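Local coordinates for cell division control protein 4 (Saccharomyces cerevisiae, PDB 3V7D) that recognises phosphorylated target proteins, among them the CDK inhibitor SIC1, as the substrate-binding subunit of an SCF ubiquitin ligase that marks them for degradation, at residues V366-A369 and S373-G376; R384-H389 and N404-G409. The protein carries 1 engineered substitution. All coordinates share one frame; numbering follows the deposited sequence.

Overall arrangement
The two contacts lie in the WD40 beta-propeller of this F-box protein and show how it is held together at two levels, within a blade and between blades. Contact 1 pairs two successive strands of one blade, 364-369 and 373-378, through backbone hydrogen bonds, and is almost wholly buried. Contact 2 is smaller and only partly buried: side chains of strand 384-389, at one edge of that same four-stranded sheet, meet strand 405-410 of the next blade through apolar atoms alone. Strands 373-378 and 384-389 are neighbours, probably bonded from Ile374 N to Tyr388 O at 2.8 Å. Ile374 thus belongs to contact 1 and touches contact 2, its backbone in the sheet and its side chain turned towards the seam.

Contact 1. Residues V366-A369 and S373-G376; sequences VSAA and SIRG
Ser367 and Arg375 form the hydrogen-bonded pair at the middle of this antiparallel hairpin, gripping each other twice: Arg375 N reaches Ser367 O at 2.7 Å, and Ser367 N reaches Arg375 O at 2.9 Å. Near the turn, Ala369 N adds a 2.9 Å bond to Ser373 O. Weaker CA-H...O contacts fill the intervals, Val366 CA approaching Arg375 O and Ile374 CA approaching Ser367 O.

The strands are the second and third of a WD40 propeller blade, and the serine face carries the Asp-His-Ser/Thr-Trp network, as in other WD40 blades. Ser367 OG, held between its backbone N and carbonyl carbon (chi1 60°), bonds to His351 NE2 and Trp377 NE1, while Ser373 OG bonds to His351 ND1 and Asp371. His351 is therefore held through both ring nitrogens, which should fix its rotation. Across the hairpin, Ser367 OG lies 3.6 Å from Arg375 CB, and the arginine chain bends at chi2 (-84°), leading its guanidinium away from strand 364-369.

Apolar contacts occupy the other face. The side chains of Val366 and Ile374 cross at a slant, Val366 CG1 touching Ile374 CG2 at 3.9 Å, while Ala368 CB meets Ile374 CG1 at 4.1 Å.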
loop_
_atom_site.group_PDB
_atom_site.type_symbol
_atom_site.label_atom_id
_atom_site.label_comp_id
_atom_site.label_asym_id
_atom_site.label_seq_id
_atom_site.Cartn_x
_atom_site.Cartn_y
_atom_site.Cartn_z
ATOM N N VAL B 366 11.281 5.175 2.681
ATOM C CA VAL B 366 12.478 4.492 2.192
ATOM C C VAL B 366 13.457 5.471 1.558
ATOM O O VAL B 366 13.066 6.341 0.781
ATOM C CB VAL B 366 12.133 3.374 1.188
ATOM C CG1 VAL B 366 13.369 2.529 0.884
ATOM C CG2 VAL B 366 11.016 2.497 1.733
ATOM N N SER B 367 14.734 5.319 1.894
ATOM C CA SER B 367 15.769 6.216 1.398
ATOM C C SER B 367 16.962 5.436 0.855
ATOM O O SER B 367 17.299 4.353 1.351
ATOM C CB SER B 367 16.234 7.151 2.510
ATOM O OG SER B 367 16.757 6.400 3.599
ATOM N N ALA B 368 17.595 5.999 -0.167
ATOM C CA ALA B 368 18.708 5.341 -0.840
ATOM C C ALA B 368 19.815 6.354 -1.103
ATOM O O ALA B 368 19.541 7.504 -1.448
ATOM C CB ALA B 368 18.236 4.703 -2.139
ATOM N N ALA B 369 21.062 5.923 -0.946
ATOM C CA ALA B 369 22.194 6.844 -0.970
ATOM C C ALA B 369 23.255 6.449 -1.990
ATOM O O ALA B 369 23.220 5.346 -2.534
ATOM C CB ALA B 369 22.808 6.956 0.427
ATOM N N SER B 373 23.714 2.224 -0.084
ATOM C CA SER B 373 22.888 1.870 1.065
ATOM C C SER B 373 21.429 2.238 0.830
ATOM O O SER B 373 21.122 3.241 0.186
ATOM C CB SER B 373 23.396 2.555 2.336
ATOM O OG SER B 373 23.355 3.964 2.198
ATOM N N ILE B 374 20.540 1.408 1.363
ATOM C CA ILE B 374 19.109 1.653 1.322
ATOM C C ILE B 374 18.576 1.464 2.739
ATOM O O ILE B 374 18.932 0.494 3.410
ATOM C CB ILE B 374 18.410 0.660 0.379
ATOM C CG1 ILE B 374 18.943 0.810 -1.046
ATOM C CG2 ILE B 374 16.901 0.855 0.405
ATOM C CD1 ILE B 374 18.634 -0.373 -1.930
ATOM N N ARG B 375 17.736 2.389 3.197
ATOM C CA ARG B 375 17.187 2.313 4.547
ATOM C C ARG B 375 15.666 2.387 4.561
ATOM O O ARG B 375 15.064 3.207 3.865
ATOM C CB ARG B 375 17.746 3.440 5.421
ATOM C CG ARG B 375 19.237 3.385 5.648
ATOM C CD ARG B 375 19.594 2.452 6.789
ATOM N NE ARG B 375 21.038 2.401 6.984
ATOM C CZ ARG B 375 21.635 1.776 7.991
ATOM N NH1 ARG B 375 20.911 1.146 8.906
ATOM N NH2 ARG B 375 22.957 1.785 8.083
ATOM N N GLY B 376 15.051 1.533 5.374
ATOM C CA GLY B 376 13.619 1.582 5.588
ATOM C C GLY B 376 13.275 2.105 6.971
ATOM O O GLY B 376 13.755 1.592 7.984
#

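Contact 2. Residues R384-H389 and N404-G409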
loop_
_atom_site.group_PDB
_atom_site.type_symbol
_atom_site.label_atom_id
_atom_site.label_comp_id
_atom_site.label_asym_id
_atom_site.label_seq_id
_atom_site.Cartn_x
_atom_site.Cartn_y
_atom_site.Cartn_z
ATOM N N ARG B 384 13.719 2.215 12.820
ATOM C CA ARG B 384 14.401 1.478 11.764
ATOM C C ARG B 384 13.711 0.153 11.456
ATOM O O ARG B 384 13.549 -0.689 12.338
ATOM C CB ARG B 384 15.862 1.245 12.156
ATOM C CG ARG B 384 16.672 2.531 12.233
ATOM C CD ARG B 384 18.090 2.289 12.746
ATOM N NE ARG B 384 18.845 3.539 12.830
ATOM C CZ ARG B 384 19.685 3.973 11.895
ATOM N NH1 ARG B 384 19.892 3.251 10.800
ATOM N NH2 ARG B 384 20.325 5.125 12.055
ATOM N N LYS B 385 13.305 -0.033 10.203
ATOM C CA LYS B 385 12.580 -1.245 9.826
ATOM C C LYS B 385 13.437 -2.194 9.005
ATOM O O LYS B 385 13.391 -3.402 9.207
ATOM C CB LYS B 385 11.300 -0.902 9.063
ATOM C CG LYS B 385 10.420 0.100 9.777
ATOM C CD LYS B 385 10.076 -0.366 11.178
ATOM C CE LYS B 385 9.146 -1.558 11.152
ATOM N NZ LYS B 385 8.525 -1.774 12.493
ATOM N N PHE B 386 14.209 -1.650 8.070
ATOM C CA PHE B 386 15.121 -2.475 7.286
ATOM C C PHE B 386 16.344 -1.722 6.771
ATOM O O PHE B 386 16.365 -0.495 6.725
ATOM C CB PHE B 386 14.399 -3.219 6.148
ATOM C CG PHE B 386 13.672 -2.324 5.166
ATOM C CD1 PHE B 386 14.355 -1.693 4.138
ATOM C CD2 PHE B 386 12.297 -2.162 5.245
ATOM C CE1 PHE B 386 13.687 -0.892 3.225
ATOM C CE2 PHE B 386 11.625 -1.366 4.338
ATOM C CZ PHE B 386 12.322 -0.728 3.326
ATOM N N SER B 387 17.361 -2.483 6.390
ATOM C CA SER B 387 18.617 -1.921 5.927
ATOM C C SER B 387 19.207 -2.829 4.857
ATOM O O SER B 387 19.346 -4.038 5.067
ATOM C CB SER B 387 19.592 -1.788 7.098
ATOM O OG SER B 387 20.858 -1.332 6.655
ATOM N N TYR B 388 19.537 -2.253 3.704
ATOM C CA TYR B 388 20.141 -3.026 2.623
ATOM C C TYR B 388 21.327 -2.301 2.009
ATOM O O TYR B 388 21.448 -1.081 2.125
ATOM C CB TYR B 388 19.113 -3.356 1.536
ATOM C CG TYR B 388 17.980 -4.241 2.005
ATOM C CD1 TYR B 388 18.184 -5.594 2.251
ATOM C CD2 TYR B 388 16.706 -3.724 2.197
ATOM C CE1 TYR B 388 17.148 -6.404 2.680
ATOM C CE2 TYR B 388 15.665 -4.522 2.621
ATOM C CZ TYR B 388 15.889 -5.859 2.861
ATOM O OH TYR B 388 14.845 -6.649 3.285
ATOM N N HIS B 389 22.194 -3.061 1.350
ATOM C CA HIS B 389 23.364 -2.496 0.696
ATOM C C HIS B 389 23.725 -3.313 -0.543
ATOM O O HIS B 389 23.892 -4.526 -0.466
ATOM C CB HIS B 389 24.544 -2.478 1.670
ATOM C CG HIS B 389 25.377 -1.241 1.586
ATOM N ND1 HIS B 389 25.425 -0.307 2.599
ATOM C CD2 HIS B 389 26.196 -0.780 0.610
ATOM C CE1 HIS B 389 26.242 0.672 2.253
ATOM N NE2 HIS B 389 26.721 0.410 1.050
ATOM N N ASN B 404 5.184 -4.534 0.598
ATOM C CA ASN B 404 5.589 -5.926 0.476
ATOM C C ASN B 404 6.923 -6.148 -0.237
ATOM O O ASN B 404 7.637 -7.103 0.058
ATOM C CB ASN B 404 4.493 -6.718 -0.235
ATOM C CG ASN B 404 3.245 -6.870 0.614
ATOM O OD1 ASN B 404 3.327 -7.078 1.822
ATOM N ND2 ASN B 404 2.083 -6.766 -0.014
ATOM N N ILE B 405 7.260 -5.257 -1.165
ATOM C CA ILE B 405 8.379 -5.476 -2.070
ATOM C C ILE B 405 9.260 -4.240 -2.223
ATOM O O ILE B 405 8.759 -3.125 -2.343
ATOM C CB ILE B 405 7.871 -5.893 -3.474
ATOM C CG1 ILE B 405 7.279 -7.304 -3.441
ATOM C CG2 ILE B 405 8.990 -5.837 -4.505
ATOM C CD1 ILE B 405 8.330 -8.394 -3.367
ATOM N N LEU B 406 10.574 -4.450 -2.209
ATOM C CA LEU B 406 11.535 -3.434 -2.623
ATOM C C LEU B 406 12.288 -3.924 -3.862
ATOM O O LEU B 406 12.792 -5.048 -3.887
ATOM C CB LEU B 406 12.531 -3.138 -1.499
ATOM C CG LEU B 406 13.781 -2.319 -1.851
ATOM C CD1 LEU B 406 13.420 -0.881 -2.179
ATOM C CD2 LEU B 406 14.842 -2.372 -0.734
ATOM N N VAL B 407 12.344 -3.087 -4.893
ATOM C CA VAL B 407 13.177 -3.363 -6.054
ATOM C C VAL B 407 14.169 -2.215 -6.195
ATOM O O VAL B 407 13.767 -1.060 -6.229
ATOM C CB VAL B 407 12.347 -3.480 -7.351
ATOM C CG1 VAL B 407 13.265 -3.721 -8.542
ATOM C CG2 VAL B 407 11.326 -4.596 -7.239
ATOM N N SER B 408 15.460 -2.525 -6.260
ATOM C CA SER B 408 16.483 -1.476 -6.328
ATOM C C SER B 408 17.473 -1.711 -7.464
ATOM O O SER B 408 17.693 -2.845 -7.890
ATOM C CB SER B 408 17.226 -1.362 -4.996
ATOM O OG SER B 408 17.733 -2.621 -4.581
ATOM N N GLY B 409 18.069 -0.633 -7.954
ATOM C CA GLY B 409 18.988 -0.731 -9.068
ATOM C C GLY B 409 20.233 0.124 -8.932
ATOM O O GLY B 409 20.212 1.220 -8.359
#
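Tyr388 and Leu406 stand on strands of two different propeller blades, and the backbones keep well apart, the nearest CA atoms of the two segments being those of Tyr388 and Ser408 at 9.8 Å. Such a gap is bridged by side chains, and here one leucine does the work. Leu406 puts its CD2 methyl against the CD2–CE2 side of the Tyr388 ring, 3.7 Å from Tyr388 CD2 and 4.1 Å from Tyr388 CE2. The methyl meets this ring obliquely, as the two side chains run past each other in opposite directions. The same methyl comes more loosely to Phe386, 4.4 Å from Phe386 CE1 and again oblique to the ring.

With CG anti to its backbone N (chi1 167°), Leu406 extends across the seam, where Leu406 CD2 also lies 4.0 Å from Ile374 CG2. Phe386 and Tyr388, two residues apart, both are directed toward segment 404-409 and pack on one another, Phe386 CD1 being 3.5 Å from Tyr388 CE2. Here the strand is irregular: a classic beta bulge sets two residues, Lys385 and Phe386, opposite the single Gly376, to which both are bonded through the backbone.

The seam continues beyond the two segments, where Tyr388 meets the Tyr417 ring with planes at about 30°; Phe386, by contrast, meets Phe364 edge-to-face within its own blade. Strand 384-389 closes the outer edge of its blade, whereas strand 405-410 is the second strand of the next, bonded to strand 413-418 through Leu406 and Tyr417. While Leu406 faces the neighbouring blade, Ile405 and Val407 pack against Trp105, near the end of the long helix 87-106, so strand 405-410 lies between that helix and strand 384-389.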